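PDB 4WUJ: glycoside hydrolase family 15, cellulose signaling associated protein envoy from Hypocrea jecorina, which acts as a blue-light photoreceptor through its flavin-binding LOV domain, the part present here, and links light signalling with oxidative stress. Local coordinates for residues V125-L130 / H138-L143; S39-D44 / V53-G58; P27-G32 / H104-V109; Y60-Y65 / N113-G118. One frame throughout, in Å; residues are numbered along the deposited sequence.

How the contacts relate
Contacts 1 and 2 are buried and contacts 3 and 4 lie at the surface. The first two are neighbours in one antiparallel sheet: strand 139-144 pairs with 120-129 in contact 1 and borders strand 39-44 of contact 2, with Gly142 N 2.9 Å from Thr41 O. Their chemistry is regular backbone bonding plus apolar packing, and both touch the flavin; contact 4, though at the surface, also reaches it through Asn113. Contacts 3 and 4 use the two ends of strand 107-114. Contact 3 depends on a carboxylate taking loop N-H groups. Contact 4, which shares helix 57-63 with contact 2, depends on a backbone bond and a lysine's alkyl chain on a tyrosine ring, the lysine charges paired outside it.

Contact 1 of 4, residues V125-L130 / H138-L143; sequences VTILPL and HFAVGL. With FMN (flavin mononucleotide), chain I.
Thr126 with Leu143 and Leu128 with Val141 form the antiparallel hydrogen-bonded pairs of a beta hairpin, strands 120-129 and 139-144, in the five-stranded PAS sheet of this LOV domain. Each pair is closed by two reciprocal N-H...O bonds whose donors lie in the carbonyl plane; that from Leu128 N to Val141 O, at 2.8 Å, is nearly straight (171°). The last bond, Leu130 N to Phe139 O at 3.0 Å, has its donor tilted 32° from that plane.

Apolar contact concentrates at Leu130. Its CD1 presses on Val141 CG2 at 3.5 Å, tighter than usual, while the other branch, CD2, meets Phe139 CB at 3.9 Å. Ile21 of helix 14-22 packs on Leu128, Leu130 and Val141, and Thr126 OG1 bonds Tyr7 of the second subunit.

The opposite face of the sheet meets the flavin. Ile127 CD1 stands over the ring 3.7 Å from FMN C9A. Val125, with CG1 anti to the backbone N (chi1 180°), lays both methyls over the same ring face, CG2 reaching FMN O4 at 3.5 Å. With an alanine here both methyls would go, which would probably open a gap over C4 and C4A on this face of the flavin. Ala140 CB abuts the C8M methyl at 3.7 Å. A CB modelled on Gly142 would fall 2.5 Å from FMN C6, a clash that glycine avoids.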
# COMPACT_ATOMS: atom_id res chain seq x y z
N VAL C 125 2.67 13.16 10.07
CA VAL C 125 3.14 11.86 10.50
C VAL C 125 2.23 11.31 11.53
O VAL C 125 1.89 11.97 12.52
CB VAL C 125 4.54 11.95 11.14
CG1 VAL C 125 5.00 10.60 11.57
CG2 VAL C 125 5.56 12.57 10.16
N THR C 126 1.83 10.07 11.33
CA THR C 126 1.04 9.34 12.32
C THR C 126 1.80 8.07 12.68
O THR C 126 2.21 7.33 11.79
CB THR C 126 -0.30 8.84 11.74
OG1 THR C 126 -1.04 9.94 11.23
CG2 THR C 126 -1.11 8.11 12.80
N ILE C 127 1.92 7.77 13.97
CA ILE C 127 2.62 6.59 14.39
C ILE C 127 1.69 5.74 15.19
O ILE C 127 1.06 6.19 16.15
CB ILE C 127 3.90 6.99 15.19
CG1 ILE C 127 4.73 7.92 14.31
CG2 ILE C 127 4.68 5.75 15.60
CD1 ILE C 127 5.89 8.59 14.95
N LEU C 128 1.58 4.49 14.78
CA LEU C 128 0.73 3.54 15.47
C LEU C 128 1.54 2.34 15.99
O LEU C 128 2.47 1.89 15.35
CB LEU C 128 -0.38 3.07 14.52
CG LEU C 128 -1.18 4.25 13.93
CD1 LEU C 128 -0.69 4.69 12.57
CD2 LEU C 128 -2.62 3.86 13.85
N PRO C 129 1.17 1.83 17.17
CA PRO C 129 1.74 0.62 17.77
C PRO C 129 1.16 -0.67 17.21
O PRO C 129 -0.03 -0.73 16.90
CB PRO C 129 1.29 0.73 19.23
CG PRO C 129 -0.08 1.41 19.11
CD PRO C 129 0.18 2.47 18.06
N LEU C 130 2.00 -1.70 17.10
CA LEU C 130 1.53 -3.06 16.84
C LEU C 130 1.62 -3.91 18.10
O LEU C 130 2.11 -3.45 19.14
CB LEU C 130 2.39 -3.72 15.76
CG LEU C 130 1.81 -3.68 14.35
CD1 LEU C 130 1.46 -2.23 13.99
CD2 LEU C 130 2.79 -4.33 13.34
N HIS C 138 8.02 -5.74 19.19
CA HIS C 138 7.02 -4.70 18.99
C HIS C 138 7.42 -3.83 17.80
O HIS C 138 8.58 -3.49 17.63
CB HIS C 138 6.95 -3.83 20.23
CG HIS C 138 6.10 -4.39 21.33
ND1 HIS C 138 4.82 -3.95 21.57
CD2 HIS C 138 6.34 -5.36 22.25
CE1 HIS C 138 4.30 -4.62 22.58
NE2 HIS C 138 5.20 -5.48 23.01
N PHE C 139 6.45 -3.48 16.97
CA PHE C 139 6.70 -2.62 15.81
C PHE C 139 5.87 -1.34 15.89
O PHE C 139 4.91 -1.23 16.64
CB PHE C 139 6.40 -3.36 14.50
CG PHE C 139 7.34 -4.50 14.22
CD1 PHE C 139 7.26 -5.68 14.94
CD2 PHE C 139 8.31 -4.39 13.22
CE1 PHE C 139 8.13 -6.73 14.68
CE2 PHE C 139 9.19 -5.43 12.97
CZ PHE C 139 9.10 -6.60 13.69
N ALA C 140 6.27 -0.38 15.08
CA ALA C 140 5.57 0.86 14.96
C ALA C 140 5.42 1.08 13.48
O ALA C 140 6.36 0.83 12.70
CB ALA C 140 6.36 2.00 15.59
N VAL C 141 4.22 1.50 13.09
CA VAL C 141 3.92 1.87 11.72
C VAL C 141 3.78 3.35 11.68
O VAL C 141 2.98 3.91 12.42
CB VAL C 141 2.55 1.32 11.26
CG1 VAL C 141 2.28 1.77 9.82
CG2 VAL C 141 2.50 -0.16 11.42
N GLY C 142 4.53 3.97 10.80
CA GLY C 142 4.39 5.37 10.51
C GLY C 142 3.83 5.63 9.12
O GLY C 142 4.18 4.94 8.14
N LEU C 143 2.92 6.60 9.06
CA LEU C 143 2.35 7.08 7.82
C LEU C 143 2.77 8.51 7.68
O LEU C 143 2.54 9.31 8.60
CB LEU C 143 0.82 7.00 7.86
CG LEU C 143 0.22 5.61 8.03
CD1 LEU C 143 -1.34 5.67 7.90
CD2 LEU C 143 0.80 4.68 6.99
N1 FMN I . 10.06 11.55 12.51
C2 FMN I . 9.95 12.47 11.48
O2 FMN I . 10.42 13.60 11.61
N3 FMN I . 9.32 12.11 10.29
C4 FMN I . 8.78 10.86 10.11
O4 FMN I . 8.25 10.59 9.04
C4A FMN I . 8.88 9.92 11.15
N5 FMN I . 8.37 8.64 10.99
C5A FMN I . 8.46 7.74 12.01
C6 FMN I . 7.91 6.48 11.82
C7 FMN I . 8.01 5.52 12.81
C7M FMN I . 7.39 4.18 12.56
C8 FMN I . 8.66 5.84 14.03
C8M FMN I . 8.76 4.80 15.12
C9 FMN I . 9.19 7.12 14.22
C9A FMN I . 9.10 8.07 13.21
N10 FMN I . 9.63 9.36 13.37
C10 FMN I . 9.53 10.28 12.34
C1' FMN I . 10.29 9.86 14.63
C2' FMN I . 11.75 9.55 14.88
O2' FMN I . 12.06 8.30 14.29
C3' FMN I . 12.01 9.62 16.41
O3' FMN I . 11.16 8.72 17.11
C4' FMN I . 11.78 11.05 16.94
O4' FMN I . 12.74 11.90 16.36
C5' FMN I . 11.79 11.15 18.47
O5' FMN I . 12.94 10.51 19.00
P FMN I . 14.32 11.29 19.17
O1P FMN I . 15.31 10.24 19.64
O2P FMN I . 14.86 11.93 17.94
O3P FMN I . 14.15 12.34 20.22

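Contact 2 of 4, residues S39-D44 / V53-G58; sequences SLTLCD and VYASPG. With FMN (flavin mononucleotide), chain I.
Segments 39-44 and 53-58 run antiparallel, their end-to-end directions 173° apart, with Thr41 opposite Ala55 as a non-hydrogen-bonded pair and Leu42 opposite Tyr54 as a hydrogen-bonded one. Leu42 N gives to Tyr54 O at 2.8 Å. In return, Leu42 O takes Val53 N at 2.8 Å and, only weakly, Tyr54 N, because Val53 and Tyr54 both face Leu42 in a classic beta bulge.

At the other end a side chain replaces a strand carbonyl: Ser56 OG accepts Leu40 N at 2.8 Å through a bent bond (132°), and also bonds Val38 O. Ser56 is the N-cap of helix 57-63, so the hairpin of strands 39-44 and 52-55, at one margin of the PAS sheet, passes straight into a helix.

On the face that carries Leu42 and Tyr54, Leu40 CD2 meets the Tyr54 ring at its edge, 3.8 Å from Tyr54 CD1, the two side chains crossing at about a right angle. Tyr54 OH bonds Cys36 N of the second subunit.

Thr41 and Cys43 turn to the flavin. Chi1 of 67° sets Thr41 OG1 between its backbone N and carbonyl carbon, 3.3 Å from FMN C6. Cys43 SG rests against the methyl FMN C7M at 3.6 Å, at the rim of the ring and on the side of the flavin plane away from Ile127. Gln144, itself bonded to the flavin, takes Ser39 OG on its OE1 and holds Thr41 OG1 weakly through NE2.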
# COMPACT_ATOMS: atom_id res chain seq x y z
N SER C 39 2.82 6.91 1.88
CA SER C 39 4.18 6.79 2.40
C SER C 39 4.14 6.11 3.78
O SER C 39 3.39 6.53 4.69
CB SER C 39 4.86 8.13 2.44
OG SER C 39 5.94 8.10 3.33
N LEU C 40 4.89 5.03 3.92
CA LEU C 40 4.77 4.17 5.10
C LEU C 40 6.12 3.64 5.49
O LEU C 40 6.91 3.25 4.62
CB LEU C 40 3.85 3.00 4.83
CG LEU C 40 3.63 2.00 5.97
CD1 LEU C 40 2.22 1.42 5.91
CD2 LEU C 40 4.67 0.89 5.94
N THR C 41 6.40 3.67 6.80
CA THR C 41 7.57 3.02 7.35
C THR C 41 7.12 2.06 8.44
O THR C 41 6.08 2.24 9.10
CB THR C 41 8.64 4.03 7.91
OG1 THR C 41 8.11 4.71 9.06
CG2 THR C 41 9.03 5.04 6.87
N LEU C 42 7.88 1.00 8.57
CA LEU C 42 7.69 0.03 9.62
C LEU C 42 9.03 -0.04 10.36
O LEU C 42 10.11 -0.23 9.75
CB LEU C 42 7.35 -1.33 9.01
CG LEU C 42 6.86 -2.47 9.87
CD1 LEU C 42 5.66 -2.12 10.75
CD2 LEU C 42 6.49 -3.57 8.88
N CYS C 43 8.96 0.13 11.68
CA CYS C 43 10.17 0.18 12.51
C CYS C 43 10.06 -0.86 13.60
O CYS C 43 9.00 -1.04 14.18
CB CYS C 43 10.36 1.55 13.12
SG CYS C 43 10.70 2.86 11.90
N ASP C 44 11.16 -1.59 13.83
CA ASP C 44 11.17 -2.56 14.89
C ASP C 44 11.66 -1.86 16.19
O ASP C 44 12.86 -1.73 16.42
CB ASP C 44 12.08 -3.73 14.51
CG ASP C 44 12.00 -4.86 15.52
OD1 ASP C 44 11.57 -4.61 16.66
OD2 ASP C 44 12.40 -5.99 15.17
N VAL C 53 12.59 -1.29 9.02
CA VAL C 53 12.71 -2.62 8.43
C VAL C 53 11.94 -2.73 7.12
O VAL C 53 12.10 -3.70 6.38
CB VAL C 53 12.30 -3.74 9.40
CG1 VAL C 53 13.20 -3.73 10.61
CG2 VAL C 53 10.88 -3.60 9.83
N TYR C 54 11.11 -1.72 6.84
CA TYR C 54 10.36 -1.62 5.60
C TYR C 54 9.90 -0.19 5.36
O TYR C 54 9.33 0.44 6.28
CB TYR C 54 9.11 -2.52 5.66
CG TYR C 54 8.23 -2.41 4.45
CD1 TYR C 54 7.20 -1.45 4.37
CD2 TYR C 54 8.42 -3.25 3.34
CE1 TYR C 54 6.39 -1.35 3.23
CE2 TYR C 54 7.61 -3.16 2.22
CZ TYR C 54 6.62 -2.20 2.15
OH TYR C 54 5.87 -2.15 1.00
N ALA C 55 10.11 0.31 4.14
CA ALA C 55 9.49 1.55 3.68
C ALA C 55 8.77 1.30 2.34
O ALA C 55 9.28 0.57 1.45
CB ALA C 55 10.52 2.62 3.54
N SER C 56 7.58 1.90 2.19
CA SER C 56 6.76 1.71 0.98
C SER C 56 7.34 2.45 -0.23
O SER C 56 8.17 3.33 -0.08
CB SER C 56 5.36 2.25 1.22
OG SER C 56 5.42 3.63 1.58
N PRO C 57 6.91 2.07 -1.46
CA PRO C 57 7.21 2.92 -2.63
C PRO C 57 6.85 4.41 -2.40
O PRO C 57 7.59 5.33 -2.76
CB PRO C 57 6.32 2.31 -3.75
CG PRO C 57 6.20 0.82 -3.31
CD PRO C 57 6.11 0.88 -1.80
N GLY C 58 5.68 4.65 -1.83
CA GLY C 58 5.28 6.01 -1.49
C GLY C 58 6.32 6.75 -0.62
O GLY C 58 6.45 7.97 -0.72
N1 FMN I . 10.06 11.55 12.51
C2 FMN I . 9.95 12.47 11.48
O2 FMN I . 10.42 13.60 11.61
N3 FMN I . 9.32 12.11 10.29
C4 FMN I . 8.78 10.86 10.11
O4 FMN I . 8.25 10.59 9.04
C4A FMN I . 8.88 9.92 11.15
N5 FMN I . 8.37 8.64 10.99
C5A FMN I . 8.46 7.74 12.01
C6 FMN I . 7.91 6.48 11.82
C7 FMN I . 8.01 5.52 12.81
C7M FMN I . 7.39 4.18 12.56
C8 FMN I . 8.66 5.84 14.03
C8M FMN I . 8.76 4.80 15.12
C9 FMN I . 9.19 7.12 14.22
C9A FMN I . 9.10 8.07 13.21
N10 FMN I . 9.63 9.36 13.37
C10 FMN I . 9.53 10.28 12.34
C1' FMN I . 10.29 9.86 14.63
C2' FMN I . 11.75 9.55 14.88
O2' FMN I . 12.06 8.30 14.29
C3' FMN I . 12.01 9.62 16.41
O3' FMN I . 11.16 8.72 17.11
C4' FMN I . 11.78 11.05 16.94
O4' FMN I . 12.74 11.90 16.36
C5' FMN I . 11.79 11.15 18.47
O5' FMN I . 12.94 10.51 19.00
P FMN I . 14.32 11.29 19.17
O1P FMN I . 15.31 10.24 19.64
O2P FMN I . 14.86 11.93 17.94
O3P FMN I . 14.15 12.34 20.22

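Contact 3 of 4, residues P27-G32 / H104-V109; sequences PTIDLG and HQEVQV
The Glu106 carboxylate and the Gln108 amide are the two flat groups that meet Ile29 and Thr28. Ile29 CG2 comes from one face of the amide, above its outer O-N edge, 3.5 Å from Gln108 OE1. At the NE2 edge a water sits near the amide plane, accepting from Gln108 NE2 at 3.1 Å and donating to Asp30 O; this water thus bridges strand and loop, and Gln108 NE2 also bonds Thr126 OG1 weakly. The carboxylate is approached differently. Thr28 N donates to Glu106 OE1 at 2.9 Å from the syn side, 27° out of the carboxylate plane, while Ile29 N makes a weak bond of 3.4 Å to the same oxygen. Thr28 CB sits above the carboxylate plane beyond Glu106 OE1, 3.4 Å from that atom.

Two consecutive backbone N-H groups thus converge on one oxygen, and the other, Glu106 OE2, forms a salt bridge with Arg24 NE. Glu106 reaches this far because its chain is extended beyond CG (chi2 168°), sliding past Ile29 in the opposite direction; Ile29 CD1 packs on Glu106 CB at 3.8 Å. Cutting Glu106 back to an alanine would probably leave Thr28 N without this acceptor and Arg24 without this carboxylate, and the hold on the loop at that point weaker.

Segment 27-32 belongs to the loop between helix 14-22 and strand 39-44, laid against the start of strand 107-114, outermost in the sheet of this chain. Glu106 also touches Pro129, Leu31 packs on Thr126 and Leu128 of strand 120-129, and Val107 turns away to Ala100 of helix 92-103.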
# COMPACT_ATOMS: atom_id res chain seq x y z
N PRO C 27 -9.59 3.64 18.82
CA PRO C 27 -8.78 4.54 18.00
C PRO C 27 -8.85 5.96 18.52
O PRO C 27 -9.87 6.38 19.07
CB PRO C 27 -9.44 4.46 16.62
CG PRO C 27 -10.82 3.99 16.88
CD PRO C 27 -10.68 3.04 18.04
N THR C 28 -7.77 6.68 18.32
CA THR C 28 -7.65 8.05 18.75
C THR C 28 -7.61 8.95 17.53
O THR C 28 -8.08 10.08 17.57
CB THR C 28 -6.35 8.20 19.57
OG1 THR C 28 -6.61 7.87 20.94
CG2 THR C 28 -5.78 9.61 19.47
N ILE C 29 -6.99 8.46 16.47
CA ILE C 29 -6.93 9.22 15.23
C ILE C 29 -7.73 8.46 14.22
O ILE C 29 -7.76 7.23 14.26
CB ILE C 29 -5.50 9.35 14.72
CG1 ILE C 29 -4.67 10.19 15.69
CG2 ILE C 29 -5.48 9.95 13.32
CD1 ILE C 29 -3.76 9.33 16.55
N ASP C 30 -8.41 9.18 13.34
CA ASP C 30 -9.08 8.57 12.20
C ASP C 30 -8.12 8.74 11.03
O ASP C 30 -7.83 9.87 10.61
CB ASP C 30 -10.44 9.24 11.89
CG ASP C 30 -11.21 8.51 10.77
OD1 ASP C 30 -11.24 7.25 10.80
OD2 ASP C 30 -11.76 9.17 9.85
N LEU C 31 -7.59 7.62 10.54
CA LEU C 31 -6.61 7.67 9.47
C LEU C 31 -7.25 8.22 8.21
O LEU C 31 -6.66 9.03 7.50
CB LEU C 31 -5.99 6.27 9.25
CG LEU C 31 -5.14 5.82 10.46
CD1 LEU C 31 -4.66 4.37 10.33
CD2 LEU C 31 -3.94 6.76 10.66
N GLY C 32 -8.51 7.81 7.99
CA GLY C 32 -9.25 8.15 6.78
C GLY C 32 -8.89 7.15 5.68
O GLY C 32 -8.39 6.05 5.96
N HIS C 104 3.83 3.34 23.73
CA HIS C 104 3.03 2.55 22.78
C HIS C 104 1.69 3.22 22.49
O HIS C 104 0.66 2.56 22.41
CB HIS C 104 2.80 1.14 23.29
CG HIS C 104 4.05 0.39 23.55
ND1 HIS C 104 4.07 -0.95 23.86
CD2 HIS C 104 5.35 0.79 23.55
CE1 HIS C 104 5.32 -1.34 24.03
NE2 HIS C 104 6.11 -0.30 23.85
N GLN C 105 1.70 4.55 22.36
CA GLN C 105 0.49 5.30 22.09
C GLN C 105 0.48 5.80 20.66
O GLN C 105 1.50 6.29 20.16
CB GLN C 105 0.40 6.54 22.99
CG GLN C 105 -0.01 6.31 24.43
CD GLN C 105 0.30 7.51 25.30
OE1 GLN C 105 0.74 8.55 24.80
NE2 GLN C 105 0.09 7.37 26.61
N GLU C 106 -0.69 5.72 20.05
CA GLU C 106 -0.96 6.37 18.79
C GLU C 106 -0.60 7.81 18.95
O GLU C 106 -0.81 8.37 20.03
CB GLU C 106 -2.46 6.32 18.46
CG GLU C 106 -2.93 4.97 18.02
CD GLU C 106 -4.44 4.86 17.99
OE1 GLU C 106 -5.12 5.80 17.48
OE2 GLU C 106 -4.93 3.80 18.47
N VAL C 107 -0.14 8.44 17.88
CA VAL C 107 0.15 9.84 17.92
C VAL C 107 0.13 10.39 16.54
O VAL C 107 0.51 9.73 15.57
CB VAL C 107 1.54 10.10 18.53
CG1 VAL C 107 2.62 9.32 17.78
CG2 VAL C 107 1.86 11.58 18.53
N GLN C 108 -0.31 11.63 16.44
CA GLN C 108 -0.29 12.28 15.15
C GLN C 108 0.11 13.70 15.36
O GLN C 108 -0.52 14.44 16.14
CB GLN C 108 -1.66 12.16 14.46
CG GLN C 108 -1.75 12.92 13.16
CD GLN C 108 -3.11 12.74 12.48
OE1 GLN C 108 -4.15 13.15 13.01
NE2 GLN C 108 -3.11 12.10 11.32
N VAL C 109 1.17 14.08 14.67
CA VAL C 109 1.70 15.41 14.73
C VAL C 109 2.05 15.87 13.34
O VAL C 109 2.04 15.11 12.38
CB VAL C 109 3.03 15.48 15.57
CG1 VAL C 109 2.90 14.66 16.84
CG2 VAL C 109 4.21 15.01 14.73
O HOH W 1 -5.74 11.94 9.62

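Contact 4 of 4, residues Y60-Y65 / N113-G118; sequences YQLTGY and NYKKNG. With FMN (flavin mononucleotide), chain I.
Lys116 lies across one face of the Tyr65 ring where the end of helix 57-63 meets the type I turn Lys115-Gly118, which links strands 107-114 and 120-129 of the PAS fold. The contact is a CH-pi one: Lys116 CB stands 3.5 Å from the ring centroid, only 10° off the ring normal. The Tyr65 ring presents its face to it, with Thr63 CB at its edge in plane and Phe77 meeting it edge-to-face. Lys116 CG is anti to the backbone N, and the chain continues extended past the ring, crossing it obliquely, to a salt bridge between NZ and Glu69.

Lys115 takes another course. Its aliphatic chain runs alongside the carbonyl of Leu62, with Lys115 CE 3.1 Å from Leu62 O, and bends at its last torsion to carry NZ to Glu146. The two lysines therefore flank the helix end, each with a carboxylate partner.

Between the backbones one bond fixes the turn to the helix: Lys116 N to Thr63 O, 2.8 Å and nearly along the C=O axis. Gly64 leaves the helix with positive phi, where any side chain would collide with the carbonyl oxygen of Thr63, which favours glycine.

Asn113, at the end of strand 107-114, points its amide to the flavin. FMN N3 donates to Asn113 OD1 at 2.7 Å in a nearly straight bond (168°), and OD1 also accepts from Asn123 ND2. The same amide, through Asn113 ND2, gives to FMN O2 at 2.8 Å along a more bent path of 136°.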
# COMPACT_ATOMS: atom_id res chain seq x y z
N TYR C 60 9.69 6.29 -0.59
CA TYR C 60 10.80 6.68 -1.44
C TYR C 60 10.39 7.81 -2.43
O TYR C 60 11.20 8.68 -2.78
CB TYR C 60 11.35 5.47 -2.16
CG TYR C 60 11.80 4.36 -1.23
CD1 TYR C 60 12.80 4.59 -0.28
CD2 TYR C 60 11.24 3.09 -1.29
CE1 TYR C 60 13.23 3.58 0.58
CE2 TYR C 60 11.67 2.05 -0.41
CZ TYR C 60 12.68 2.32 0.51
OH TYR C 60 13.12 1.36 1.38
N GLN C 61 9.12 7.84 -2.82
CA GLN C 61 8.65 8.86 -3.73
C GLN C 61 8.47 10.19 -2.98
O GLN C 61 8.77 11.27 -3.50
CB GLN C 61 7.31 8.44 -4.39
CG GLN C 61 6.81 9.38 -5.47
CD GLN C 61 7.48 9.11 -6.79
OE1 GLN C 61 8.70 9.24 -6.91
NE2 GLN C 61 6.70 8.70 -7.78
N LEU C 62 7.95 10.12 -1.76
CA LEU C 62 7.79 11.34 -0.99
C LEU C 62 9.15 11.92 -0.62
O LEU C 62 9.36 13.11 -0.79
CB LEU C 62 6.95 11.12 0.26
CG LEU C 62 7.05 12.27 1.27
CD1 LEU C 62 6.37 13.54 0.73
CD2 LEU C 62 6.46 11.87 2.56
N THR C 63 10.08 11.10 -0.15
CA THR C 63 11.31 11.63 0.47
C THR C 63 12.47 11.76 -0.50
O THR C 63 13.42 12.48 -0.22
CB THR C 63 11.78 10.78 1.66
OG1 THR C 63 12.22 9.49 1.21
CG2 THR C 63 10.68 10.65 2.68
N GLY C 64 12.41 11.06 -1.62
CA GLY C 64 13.52 11.03 -2.56
C GLY C 64 14.67 10.09 -2.23
O GLY C 64 15.59 9.95 -3.04
N TYR C 65 14.66 9.45 -1.06
CA TYR C 65 15.71 8.44 -0.80
C TYR C 65 15.42 7.10 -1.48
O TYR C 65 14.33 6.87 -2.05
CB TYR C 65 15.90 8.21 0.70
CG TYR C 65 16.34 9.44 1.46
CD1 TYR C 65 15.39 10.30 2.00
CD2 TYR C 65 17.68 9.73 1.65
CE1 TYR C 65 15.76 11.43 2.69
CE2 TYR C 65 18.07 10.85 2.36
CZ TYR C 65 17.09 11.70 2.86
OH TYR C 65 17.41 12.84 3.56
N ASN C 113 9.96 18.02 7.92
CA ASN C 113 11.07 17.20 7.45
C ASN C 113 11.68 17.72 6.16
O ASN C 113 11.20 18.68 5.54
CB ASN C 113 10.68 15.72 7.28
CG ASN C 113 10.15 15.10 8.55
OD1 ASN C 113 9.36 14.16 8.49
ND2 ASN C 113 10.57 15.63 9.71
N TYR C 114 12.73 17.02 5.76
CA TYR C 114 13.51 17.41 4.62
C TYR C 114 13.64 16.23 3.69
O TYR C 114 14.05 15.15 4.11
CB TYR C 114 14.85 17.94 5.10
CG TYR C 114 14.63 19.18 5.96
CD1 TYR C 114 14.47 20.43 5.37
CD2 TYR C 114 14.53 19.08 7.35
CE1 TYR C 114 14.25 21.57 6.15
CE2 TYR C 114 14.30 20.21 8.13
CZ TYR C 114 14.16 21.46 7.53
OH TYR C 114 13.93 22.59 8.30
N LYS C 115 13.22 16.43 2.45
CA LYS C 115 13.43 15.45 1.38
C LYS C 115 14.92 15.33 1.22
O LYS C 115 15.67 16.10 1.80
CB LYS C 115 12.77 15.90 0.06
CG LYS C 115 11.25 15.81 0.11
CD LYS C 115 10.58 16.58 -1.03
CE LYS C 115 9.16 16.12 -1.28
NZ LYS C 115 8.12 17.15 -1.07
N LYS C 116 15.37 14.35 0.46
CA LYS C 116 16.78 14.14 0.31
C LYS C 116 17.47 15.30 -0.41
O LYS C 116 18.70 15.44 -0.34
CB LYS C 116 17.03 12.88 -0.48
CG LYS C 116 18.49 12.70 -0.81
CD LYS C 116 18.66 11.55 -1.77
CE LYS C 116 20.13 11.30 -2.07
NZ LYS C 116 20.20 10.08 -2.85
N ASN C 117 16.69 16.11 -1.14
CA ASN C 117 17.23 17.28 -1.83
C ASN C 117 17.17 18.58 -0.98
O ASN C 117 17.46 19.66 -1.48
CB ASN C 117 16.53 17.50 -3.17
CG ASN C 117 15.05 17.93 -3.02
OD1 ASN C 117 14.56 18.13 -1.90
ND2 ASN C 117 14.35 18.07 -4.15
N GLY C 118 16.80 18.47 0.29
CA GLY C 118 16.84 19.62 1.19
C GLY C 118 15.59 20.48 1.26
O GLY C 118 15.56 21.50 1.94
N1 FMN I . 10.06 11.55 12.51
C2 FMN I . 9.95 12.47 11.48
O2 FMN I . 10.42 13.60 11.61
N3 FMN I . 9.32 12.11 10.29
C4 FMN I . 8.78 10.86 10.11
O4 FMN I . 8.25 10.59 9.04
C4A FMN I . 8.88 9.92 11.15
N5 FMN I . 8.37 8.64 10.99
C5A FMN I . 8.46 7.74 12.01
C6 FMN I . 7.91 6.48 11.82
C7 FMN I . 8.01 5.52 12.81
C7M FMN I . 7.39 4.18 12.56
C8 FMN I . 8.66 5.84 14.03
C8M FMN I . 8.76 4.80 15.12
C9 FMN I . 9.19 7.12 14.22
C9A FMN I . 9.10 8.07 13.21
N10 FMN I . 9.63 9.36 13.37
C10 FMN I . 9.53 10.28 12.34
C1' FMN I . 10.29 9.86 14.63
C2' FMN I . 11.75 9.55 14.88
O2' FMN I . 12.06 8.30 14.29
C3' FMN I . 12.01 9.62 16.41
O3' FMN I . 11.16 8.72 17.11
C4' FMN I . 11.78 11.05 16.94
O4' FMN I . 12.74 11.90 16.36
C5' FMN I . 11.79 11.15 18.47
O5' FMN I . 12.94 10.51 19.00
P FMN I . 14.32 11.29 19.17
O1P FMN I . 15.31 10.24 19.64
O2P FMN I . 14.86 11.93 17.94
O3P FMN I . 14.15 12.34 20.22